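Local coordinates for conjugal transfer protein TRWB (Escherichia coli, PDB 1E9R) that couples DNA processing to transfer in bacterial conjugation, probably as a ring-forming, ATP-driven pump that moves DNA through the membrane, at residues R129-V134 with Y149-L154; E156-L161 with R170-W175; A179-L184 with A206-R211. All coordinates share one frame; numbering follows the deposited sequence.

Interaction 1 of 3, residues R129-V134 with Y149-L154; sequences RYALSV and YGRLLL
Ala131 and Val134 meet Leu154, and Leu132 lies on Arg151, in a buried helix-to-helix contact between the end of helix 126-134 and the middle of the long helix 141-163. The two segments run at 124° to each other with their axes 9.5 Å apart. Ala131 sits between two neighbours of the opposite helix: its CB is 4.1 Å from CB of Arg151 and 4.1 Å from CD2 of Leu154. The same CD2 reaches on to Val134, 3.9 Å from its CB, one methyl thereby touching both Ala131 and Val134. This pair of consecutive helices belongs to the all-alpha domain that TrwB carries beside its P-loop nucleotide-binding domain. Arg151 leaves its helix with CG anti to the carbonyl carbon (chi1 -55°) and runs extended to NE, which brings the guanidinium to the C-terminal end of helix 126-134. There CD1 of Leu132 lies over one face, nearer the rim than the centre; its 3.2 Å approach to NE is doubtful, since the Leu132 torsions are strained. The Ala131 carbonyl oxygen lies at the guanidinium edge. The polar end finds its partners beyond the two segments: NE donates to Val135 O, NH1 makes a salt bridge with Glu144, and NH2 bonds weakly to Pro136 O.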
loop_
_atom_site.group_PDB
_atom_site.type_symbol
_atom_site.label_atom_id
_atom_site.label_comp_id
_atom_site.label_asym_id
_atom_site.label_seq_id
_atom_site.Cartn_x
_atom_site.Cartn_y
_atom_site.Cartn_z
ATOM N N ARG B 129 4.038 -19.403 27.806
ATOM C CA ARG B 129 5.254 -19.695 27.090
ATOM C C ARG B 129 5.052 -20.786 26.032
ATOM O O ARG B 129 5.462 -20.638 24.884
ATOM C CB ARG B 129 6.296 -20.122 28.115
ATOM C CG ARG B 129 7.697 -20.143 27.630
ATOM C CD ARG B 129 8.620 -20.451 28.782
ATOM N NE ARG B 129 9.970 -20.697 28.296
ATOM C CZ ARG B 129 10.912 -21.330 28.982
ATOM N NH1 ARG B 129 10.654 -21.787 30.202
ATOM N NH2 ARG B 129 12.107 -21.516 28.436
ATOM N N TYR B 130 4.408 -21.884 26.412
ATOM C CA TYR B 130 4.201 -22.976 25.467
ATOM C C TYR B 130 2.880 -22.899 24.720
ATOM O O TYR B 130 2.658 -23.640 23.765
ATOM C CB TYR B 130 4.388 -24.338 26.163
ATOM C CG TYR B 130 5.811 -24.523 26.648
ATOM C CD1 TYR B 130 6.846 -24.735 25.742
ATOM C CD2 TYR B 130 6.146 -24.353 27.994
ATOM C CE1 TYR B 130 8.184 -24.759 26.156
ATOM C CE2 TYR B 130 7.486 -24.377 28.416
ATOM C CZ TYR B 130 8.494 -24.577 27.491
ATOM O OH TYR B 130 9.812 -24.569 27.886
ATOM N N ALA B 131 2.005 -21.996 25.147
ATOM C CA ALA B 131 0.743 -21.790 24.443
ATOM C C ALA B 131 1.159 -21.109 23.124
ATOM O O ALA B 131 0.578 -21.340 22.061
ATOM C CB ALA B 131 -0.163 -20.879 25.257
ATOM N N LEU B 132 2.196 -20.277 23.227
ATOM C CA LEU B 132 2.769 -19.549 22.101
ATOM C C LEU B 132 3.382 -20.529 21.099
ATOM O O LEU B 132 3.552 -20.193 19.934
ATOM C CB LEU B 132 3.855 -18.605 22.618
ATOM C CG LEU B 132 3.798 -17.087 22.472
ATOM C CD1 LEU B 132 2.417 -16.620 22.141
ATOM C CD2 LEU B 132 4.282 -16.467 23.761
ATOM N N SER B 133 3.720 -21.734 21.558
ATOM C CA SER B 133 4.316 -22.770 20.697
ATOM C C SER B 133 3.239 -23.580 19.995
ATOM O O SER B 133 3.365 -23.920 18.820
ATOM C CB SER B 133 5.180 -23.728 21.520
ATOM O OG SER B 133 6.262 -23.051 22.130
ATOM N N VAL B 134 2.179 -23.889 20.735
ATOM C CA VAL B 134 1.052 -24.655 20.209
ATOM C C VAL B 134 0.266 -23.817 19.206
ATOM O O VAL B 134 -0.143 -24.305 18.159
ATOM C CB VAL B 134 0.107 -25.092 21.356
ATOM C CG1 VAL B 134 -1.112 -25.803 20.793
ATOM C CG2 VAL B 134 0.856 -25.994 22.323
ATOM N N TYR B 149 -6.757 -14.959 21.539
ATOM C CA TYR B 149 -7.913 -15.448 22.282
ATOM C C TYR B 149 -7.753 -16.953 22.448
ATOM O O TYR B 149 -8.124 -17.515 23.482
ATOM C CB TYR B 149 -9.203 -15.149 21.511
ATOM C CG TYR B 149 -9.499 -13.676 21.329
ATOM C CD1 TYR B 149 -9.283 -12.769 22.360
ATOM C CD2 TYR B 149 -10.001 -13.189 20.122
ATOM C CE1 TYR B 149 -9.557 -11.410 22.199
ATOM C CE2 TYR B 149 -10.279 -11.834 19.949
ATOM C CZ TYR B 149 -10.053 -10.949 20.993
ATOM O OH TYR B 149 -10.315 -9.606 20.829
ATOM N N GLY B 150 -7.201 -17.596 21.420
ATOM C CA GLY B 150 -6.969 -19.032 21.465
ATOM C C GLY B 150 -5.981 -19.459 22.547
ATOM O O GLY B 150 -6.181 -20.475 23.215
ATOM N N ARG B 151 -4.911 -18.683 22.726
ATOM C CA ARG B 151 -3.913 -18.988 23.739
ATOM C C ARG B 151 -4.527 -18.790 25.108
ATOM O O ARG B 151 -4.216 -19.532 26.039
ATOM C CB ARG B 151 -2.681 -18.094 23.575
ATOM C CG ARG B 151 -2.092 -18.183 22.183
ATOM C CD ARG B 151 -0.630 -17.789 22.085
ATOM N NE ARG B 151 -0.245 -17.709 20.679
ATOM C CZ ARG B 151 -0.354 -16.605 19.951
ATOM N NH1 ARG B 151 -0.813 -15.496 20.516
ATOM N NH2 ARG B 151 -0.052 -16.613 18.657
ATOM N N LEU B 152 -5.396 -17.785 25.229
ATOM C CA LEU B 152 -6.091 -17.504 26.488
ATOM C C LEU B 152 -6.962 -18.713 26.835
ATOM O O LEU B 152 -6.895 -19.238 27.942
ATOM C CB LEU B 152 -6.986 -16.266 26.364
ATOM C CG LEU B 152 -7.922 -16.091 27.569
ATOM C CD1 LEU B 152 -7.113 -15.790 28.826
ATOM C CD2 LEU B 152 -8.911 -14.980 27.299
ATOM N N LEU B 153 -7.781 -19.146 25.880
ATOM C CA LEU B 153 -8.642 -20.299 26.089
ATOM C C LEU B 153 -7.792 -21.543 26.346
ATOM O O LEU B 153 -8.121 -22.366 27.202
ATOM C CB LEU B 153 -9.537 -20.522 24.868
ATOM C CG LEU B 153 -10.445 -21.758 24.915
ATOM C CD1 LEU B 153 -11.296 -21.725 26.152
ATOM C CD2 LEU B 153 -11.324 -21.800 23.690
ATOM N N LEU B 154 -6.689 -21.671 25.614
ATOM C CA LEU B 154 -5.819 -22.816 25.787
ATOM C C LEU B 154 -5.149 -22.863 27.147
ATOM O O LEU B 154 -5.305 -23.837 27.873
ATOM C CB LEU B 154 -4.736 -22.852 24.715
ATOM C CG LEU B 154 -3.819 -24.078 24.802
ATOM C CD1 LEU B 154 -4.588 -25.334 24.405
ATOM C CD2 LEU B 154 -2.609 -23.880 23.890
#

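Interaction 2 of 3, residues E156-L161 with R170-W175; sequences ETAKKL and RELFHW
Leu172 reaches across to Thr157, Ala158 and Leu161, joining helix 169-178 to the C-terminal half of helix 141-163 in an alpha-hairpin whose arms are well off antiparallel (136° between the segments). At its base, CB of Leu172 lies 3.8 Å from CD1 of Leu161, a methyl that also rests on the backbone, 3.5 Å from CA of Leu172. CG stands anti to the backbone N (chi1 -179°), carrying the branch across to the other helix. At the tip, CD1 is wedged between Thr157 and Ala158: it is 3.5 Å from CG2 of Thr157, 3.6 Å from the backbone N of Ala158 and 3.9 Å from CB of Ala158. With OG1 turned back along its own helix and bonded to Leu153 O, the methyl CG2 of Thr157 faces the seam. The same methyl also touches CB of Trp175, the two side chains meeting at a slant. The other methyl of Leu161, CD2, approaches CD1 of the Trp175 indole at 4.2 Å and touches CB of Glu171. A weak, bent bond runs from NE1 of Trp175 to OE1 of Glu171 in the same helix and at most biases the turn of the indole. Around the pair, Phe187 of helix 181-188 stacks on the Trp175 ring and touches Thr157 and Leu161, Trp127 of helix 126-134 lies against Ala158, and Phe117 from a loop packs on both Ala158 and Leu172.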
loop_
_atom_site.group_PDB
_atom_site.type_symbol
_atom_site.label_atom_id
_atom_site.label_comp_id
_atom_site.label_asym_id
_atom_site.label_seq_id
_atom_site.Cartn_x
_atom_site.Cartn_y
_atom_site.Cartn_z
ATOM N N GLU B 156 -5.751 -21.353 30.021
ATOM C CA GLU B 156 -6.640 -21.456 31.174
ATOM C C GLU B 156 -7.303 -22.836 31.255
ATOM O O GLU B 156 -7.400 -23.411 32.338
ATOM C CB GLU B 156 -7.701 -20.356 31.139
ATOM C CG GLU B 156 -7.143 -18.971 31.445
ATOM C CD GLU B 156 -6.297 -18.940 32.721
ATOM O OE1 GLU B 156 -6.810 -19.304 33.802
ATOM O OE2 GLU B 156 -5.114 -18.547 32.646
ATOM N N THR B 157 -7.746 -23.373 30.121
ATOM C CA THR B 157 -8.376 -24.691 30.111
ATOM C C THR B 157 -7.365 -25.745 30.540
ATOM O O THR B 157 -7.631 -26.543 31.432
ATOM C CB THR B 157 -8.906 -25.059 28.708
ATOM O OG1 THR B 157 -9.883 -24.098 28.307
ATOM C CG2 THR B 157 -9.550 -26.441 28.716
ATOM N N ALA B 158 -6.200 -25.737 29.901
ATOM C CA ALA B 158 -5.144 -26.691 30.207
ATOM C C ALA B 158 -4.682 -26.558 31.650
ATOM O O ALA B 158 -4.436 -27.562 32.313
ATOM C CB ALA B 158 -3.968 -26.490 29.263
ATOM N N LYS B 159 -4.566 -25.326 32.137
ATOM C CA LYS B 159 -4.129 -25.089 33.511
ATOM C C LYS B 159 -5.078 -25.742 34.521
ATOM O O LYS B 159 -4.632 -26.300 35.523
ATOM C CB LYS B 159 -4.046 -23.588 33.791
ATOM C CG LYS B 159 -3.316 -23.233 35.069
ATOM C CD LYS B 159 -3.461 -21.745 35.400
ATOM C CE LYS B 159 -2.937 -20.826 34.279
ATOM N NZ LYS B 159 -3.044 -19.366 34.628
ATOM N N LYS B 160 -6.383 -25.672 34.253
ATOM C CA LYS B 160 -7.390 -26.264 35.138
ATOM C C LYS B 160 -7.390 -27.794 35.074
ATOM O O LYS B 160 -7.506 -28.462 36.103
ATOM C CB LYS B 160 -8.785 -25.737 34.795
ATOM C CG LYS B 160 -9.871 -26.235 35.739
ATOM C CD LYS B 160 -11.209 -25.524 35.515
ATOM C CE LYS B 160 -12.295 -26.078 36.437
ATOM N NZ LYS B 160 -13.592 -25.353 36.296
ATOM N N LEU B 161 -7.273 -28.343 33.867
ATOM C CA LEU B 161 -7.216 -29.787 33.685
ATOM C C LEU B 161 -6.014 -30.345 34.455
ATOM O O LEU B 161 -6.106 -31.382 35.111
ATOM C CB LEU B 161 -7.086 -30.129 32.200
ATOM C CG LEU B 161 -8.346 -29.939 31.359
ATOM C CD1 LEU B 161 -8.016 -30.161 29.901
ATOM C CD2 LEU B 161 -9.423 -30.913 31.814
ATOM N N ARG B 170 -7.060 -35.027 25.022
ATOM C CA ARG B 170 -8.390 -35.358 24.545
ATOM C C ARG B 170 -9.402 -34.507 25.311
ATOM O O ARG B 170 -10.324 -33.944 24.725
ATOM C CB ARG B 170 -8.647 -36.849 24.750
ATOM C CG ARG B 170 -9.654 -37.464 23.786
ATOM C CD ARG B 170 -9.196 -38.853 23.327
ATOM N NE ARG B 170 -8.382 -38.797 22.110
ATOM C CZ ARG B 170 -7.695 -39.826 21.611
ATOM N NH1 ARG B 170 -7.714 -41.004 22.228
ATOM N NH2 ARG B 170 -7.000 -39.683 20.485
ATOM N N GLU B 171 -9.216 -34.402 26.623
ATOM C CA GLU B 171 -10.104 -33.595 27.464
ATOM C C GLU B 171 -9.996 -32.112 27.100
ATOM O O GLU B 171 -10.997 -31.386 27.074
ATOM C CB GLU B 171 -9.756 -33.772 28.948
ATOM C CG GLU B 171 -10.527 -34.882 29.655
ATOM C CD GLU B 171 -12.022 -34.595 29.726
ATOM O OE1 GLU B 171 -12.405 -33.580 30.363
ATOM O OE2 GLU B 171 -12.811 -35.385 29.142
ATOM N N LEU B 172 -8.766 -31.679 26.836
ATOM C CA LEU B 172 -8.471 -30.307 26.455
ATOM C C LEU B 172 -9.171 -29.999 25.139
ATOM O O LEU B 172 -9.794 -28.954 24.977
ATOM C CB LEU B 172 -6.961 -30.132 26.288
ATOM C CG LEU B 172 -6.463 -28.739 25.916
ATOM C CD1 LEU B 172 -6.836 -27.727 26.992
ATOM C CD2 LEU B 172 -4.967 -28.797 25.752
ATOM N N PHE B 173 -9.070 -30.923 24.196
ATOM C CA PHE B 173 -9.698 -30.727 22.905
ATOM C C PHE B 173 -11.221 -30.724 23.012
ATOM O O PHE B 173 -11.891 -29.988 22.288
ATOM C CB PHE B 173 -9.244 -31.816 21.940
ATOM C CG PHE B 173 -9.739 -31.637 20.532
ATOM C CD1 PHE B 173 -9.146 -30.713 19.685
ATOM C CD2 PHE B 173 -10.773 -32.427 20.039
ATOM C CE1 PHE B 173 -9.573 -30.584 18.362
ATOM C CE2 PHE B 173 -11.209 -32.306 18.713
ATOM C CZ PHE B 173 -10.609 -31.387 17.875
ATOM N N HIS B 174 -11.769 -31.540 23.911
ATOM C CA HIS B 174 -13.220 -31.611 24.069
ATOM C C HIS B 174 -13.771 -30.277 24.541
ATOM O O HIS B 174 -14.671 -29.694 23.939
ATOM C CB HIS B 174 -13.610 -32.691 25.087
ATOM C CG HIS B 174 -15.063 -32.659 25.462
ATOM N ND1 HIS B 174 -16.065 -33.038 24.590
ATOM C CD2 HIS B 174 -15.686 -32.208 26.578
ATOM C CE1 HIS B 174 -17.241 -32.817 25.151
ATOM N NE2 HIS B 174 -17.039 -32.311 26.357
ATOM N N TRP B 175 -13.220 -29.809 25.646
ATOM C CA TRP B 175 -13.643 -28.559 26.227
ATOM C C TRP B 175 -13.486 -27.370 25.301
ATOM O O TRP B 175 -14.418 -26.594 25.118
ATOM C CB TRP B 175 -12.858 -28.317 27.512
ATOM C CG TRP B 175 -13.364 -29.124 28.661
ATOM C CD1 TRP B 175 -12.686 -30.081 29.379
ATOM C CD2 TRP B 175 -14.678 -29.059 29.218
ATOM N NE1 TRP B 175 -13.507 -30.611 30.346
ATOM C CE2 TRP B 175 -14.734 -30.002 30.268
ATOM C CE3 TRP B 175 -15.816 -28.290 28.927
ATOM C CZ2 TRP B 175 -15.886 -30.196 31.027
ATOM C CZ3 TRP B 175 -16.952 -28.482 29.678
ATOM C CH2 TRP B 175 -16.983 -29.429 30.719
#

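Interaction 3 of 3, residues A179-L184 with A206-R211; sequences ATFDDL and ALTSAR
Phe181 and Leu207 come at each other from opposite directions, joining the N-capped start of helix 181-188 to helix 201-217 within the all-alpha domain. CD1 of Leu207 sits over one face of the phenyl ring in a CH-pi contact, 3.5 Å from the centroid and 18° off the normal. The Thr208 side chain crosses Phe181 at about a right angle, its OG1 3.6 Å from CE1 of the ring; that hydroxyl is bonded both to Ser204 O in its own helix and to Ser200 of a neighbouring subunit, so the contact borders a subunit interface. Leu184 lies alongside Arg211, the two side chains sliding past each other in opposite directions, with CD1 of Leu184 3.4 Å from NH1 of Arg211. The same methyl meets CD2 of Leu207 at 3.8 Å. Bends at chi2 (-98°) and chi3 carry the guanidinium of Arg211 end-on to the carbonyl of Ala179, in the turn before the helix. Both terminal nitrogens grip this one oxygen, which lies in the guanidinium plane: NH1 at 2.9 Å from Ala179 O, and NH2 at an apparent 2.5 Å from the same atom, a length too short to be taken exactly. NH2 comes nearly in line with the carbonyl bond, while NH1 is tilted out of the carbonyl plane. A leucine in place of Arg211 would probably leave the Ala179 carbonyl without its two guanidinium donors and the turn less firmly tied to helix 201-217. Next to that carbonyl, Thr180 is the N-cap, its OG1 accepting from the backbone N of Asp183 at 3.2 Å, nearly straight (168°).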
loop_
_atom_site.group_PDB
_atom_site.type_symbol
_atom_site.label_atom_id
_atom_site.label_comp_id
_atom_site.label_asym_id
_atom_site.label_seq_id
_atom_site.Cartn_x
_atom_site.Cartn_y
_atom_site.Cartn_z
ATOM N N ALA B 179 -17.283 -29.263 23.692
ATOM C CA ALA B 179 -18.285 -28.925 24.690
ATOM C C ALA B 179 -19.079 -27.740 24.169
ATOM O O ALA B 179 -18.540 -26.907 23.450
ATOM C CB ALA B 179 -17.615 -28.568 26.006
ATOM N N THR B 180 -20.360 -27.660 24.516
ATOM C CA THR B 180 -21.174 -26.541 24.050
ATOM C C THR B 180 -20.638 -25.249 24.646
ATOM O O THR B 180 -19.949 -25.248 25.669
ATOM C CB THR B 180 -22.661 -26.664 24.466
ATOM O OG1 THR B 180 -22.777 -26.448 25.874
ATOM C CG2 THR B 180 -23.214 -28.036 24.117
ATOM N N PHE B 181 -20.973 -24.150 23.986
ATOM C CA PHE B 181 -20.556 -22.824 24.409
ATOM C C PHE B 181 -20.794 -22.637 25.890
ATOM O O PHE B 181 -19.918 -22.179 26.620
ATOM C CB PHE B 181 -21.366 -21.781 23.662
ATOM C CG PHE B 181 -20.582 -20.572 23.257
ATOM C CD1 PHE B 181 -19.554 -20.674 22.321
ATOM C CD2 PHE B 181 -20.922 -19.317 23.745
ATOM C CE1 PHE B 181 -18.884 -19.544 21.867
ATOM C CE2 PHE B 181 -20.255 -18.178 23.295
ATOM C CZ PHE B 181 -19.235 -18.296 22.352
ATOM N N ASP B 182 -21.998 -22.994 26.324
ATOM C CA ASP B 182 -22.377 -22.850 27.720
ATOM C C ASP B 182 -21.602 -23.721 28.689
ATOM O O ASP B 182 -21.178 -23.245 29.740
ATOM C CB ASP B 182 -23.867 -23.114 27.897
ATOM C CG ASP B 182 -24.724 -22.112 27.157
ATOM O OD1 ASP B 182 -24.181 -21.321 26.350
ATOM O OD2 ASP B 182 -25.950 -22.119 27.381
ATOM N N ASP B 183 -21.422 -24.996 28.359
ATOM C CA ASP B 183 -20.689 -25.877 29.255
ATOM C C ASP B 183 -19.261 -25.416 29.394
ATOM O O ASP B 183 -18.683 -25.507 30.480
ATOM C CB ASP B 183 -20.712 -27.308 28.744
ATOM C CG ASP B 183 -22.087 -27.921 28.822
ATOM O OD1 ASP B 183 -22.750 -27.741 29.865
ATOM O OD2 ASP B 183 -22.501 -28.588 27.849
ATOM N N LEU B 184 -18.696 -24.923 28.290
ATOM C CA LEU B 184 -17.325 -24.430 28.289
ATOM C C LEU B 184 -17.267 -23.293 29.289
ATOM O O LEU B 184 -16.423 -23.279 30.187
ATOM C CB LEU B 184 -16.941 -23.903 26.914
ATOM C CG LEU B 184 -15.452 -23.940 26.565
ATOM C CD1 LEU B 184 -15.234 -23.066 25.342
ATOM C CD2 LEU B 184 -14.596 -23.459 27.720
ATOM N N ALA B 206 -15.160 -13.355 20.544
ATOM C CA ALA B 206 -13.794 -13.676 20.925
ATOM C C ALA B 206 -13.688 -15.166 21.255
ATOM O O ALA B 206 -12.778 -15.841 20.781
ATOM C CB ALA B 206 -13.381 -12.837 22.112
ATOM N N LEU B 207 -14.627 -15.683 22.048
ATOM C CA LEU B 207 -14.623 -17.102 22.418
ATOM C C LEU B 207 -14.720 -17.952 21.157
ATOM O O LEU B 207 -13.959 -18.904 20.985
ATOM C CB LEU B 207 -15.810 -17.444 23.326
ATOM C CG LEU B 207 -15.643 -18.535 24.397
ATOM C CD1 LEU B 207 -16.993 -19.174 24.696
ATOM C CD2 LEU B 207 -14.672 -19.587 23.933
ATOM N N THR B 208 -15.669 -17.607 20.286
ATOM C CA THR B 208 -15.870 -18.331 19.035
ATOM C C THR B 208 -14.576 -18.374 18.247
ATOM O O THR B 208 -14.218 -19.414 17.693
ATOM C CB THR B 208 -16.938 -17.663 18.146
ATOM O OG1 THR B 208 -18.234 -17.874 18.705
ATOM C CG2 THR B 208 -16.918 -18.252 16.767
ATOM N N SER B 209 -13.882 -17.238 18.193
ATOM C CA SER B 209 -12.616 -17.157 17.469
ATOM C C SER B 209 -11.565 -18.090 18.051
ATOM O O SER B 209 -10.853 -18.778 17.316
ATOM C CB SER B 209 -12.095 -15.729 17.485
ATOM O OG SER B 209 -12.887 -14.934 16.637
ATOM N N ALA B 210 -11.473 -18.105 19.375
ATOM C CA ALA B 210 -10.528 -18.958 20.070
ATOM C C ALA B 210 -10.797 -20.412 19.682
ATOM O O ALA B 210 -9.887 -21.131 19.295
ATOM C CB ALA B 210 -10.674 -18.765 21.582
ATOM N N ARG B 211 -12.059 -20.831 19.779
ATOM C CA ARG B 211 -12.467 -22.197 19.447
ATOM C C ARG B 211 -11.958 -22.626 18.076
ATOM O O ARG B 211 -11.431 -23.724 17.907
ATOM C CB ARG B 211 -13.991 -22.298 19.480
ATOM C CG ARG B 211 -14.584 -21.942 20.828
ATOM C CD ARG B 211 -14.881 -23.183 21.658
ATOM N NE ARG B 211 -16.255 -23.642 21.486
ATOM C CZ ARG B 211 -16.793 -24.672 22.133
ATOM N NH1 ARG B 211 -16.077 -25.378 23.000
ATOM N NH2 ARG B 211 -18.074 -24.963 21.941
#

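From the N terminus the contacts follow in series, neither nesting nor crossing. Interaction 1 closes the connection from helix 126-134 into helix 141-163. Further along that same helix, interaction 2 closes the short turn into helix 169-178, and the two meet where Leu154 CD1 packs on Leu172 CD2, 3.7 Å away. The chain then passes directly into helix 181-188, with His174 O probably hydrogen-bonded to Ala179 N, and interaction 3 closes a 21-residue excursion ending in helix 201-217. That helix packs back onto segment 149-154 through Ala206 and Ala210, against Tyr149, Gly150 and Leu153. The three contacts thus tie five successive helices into one bundle.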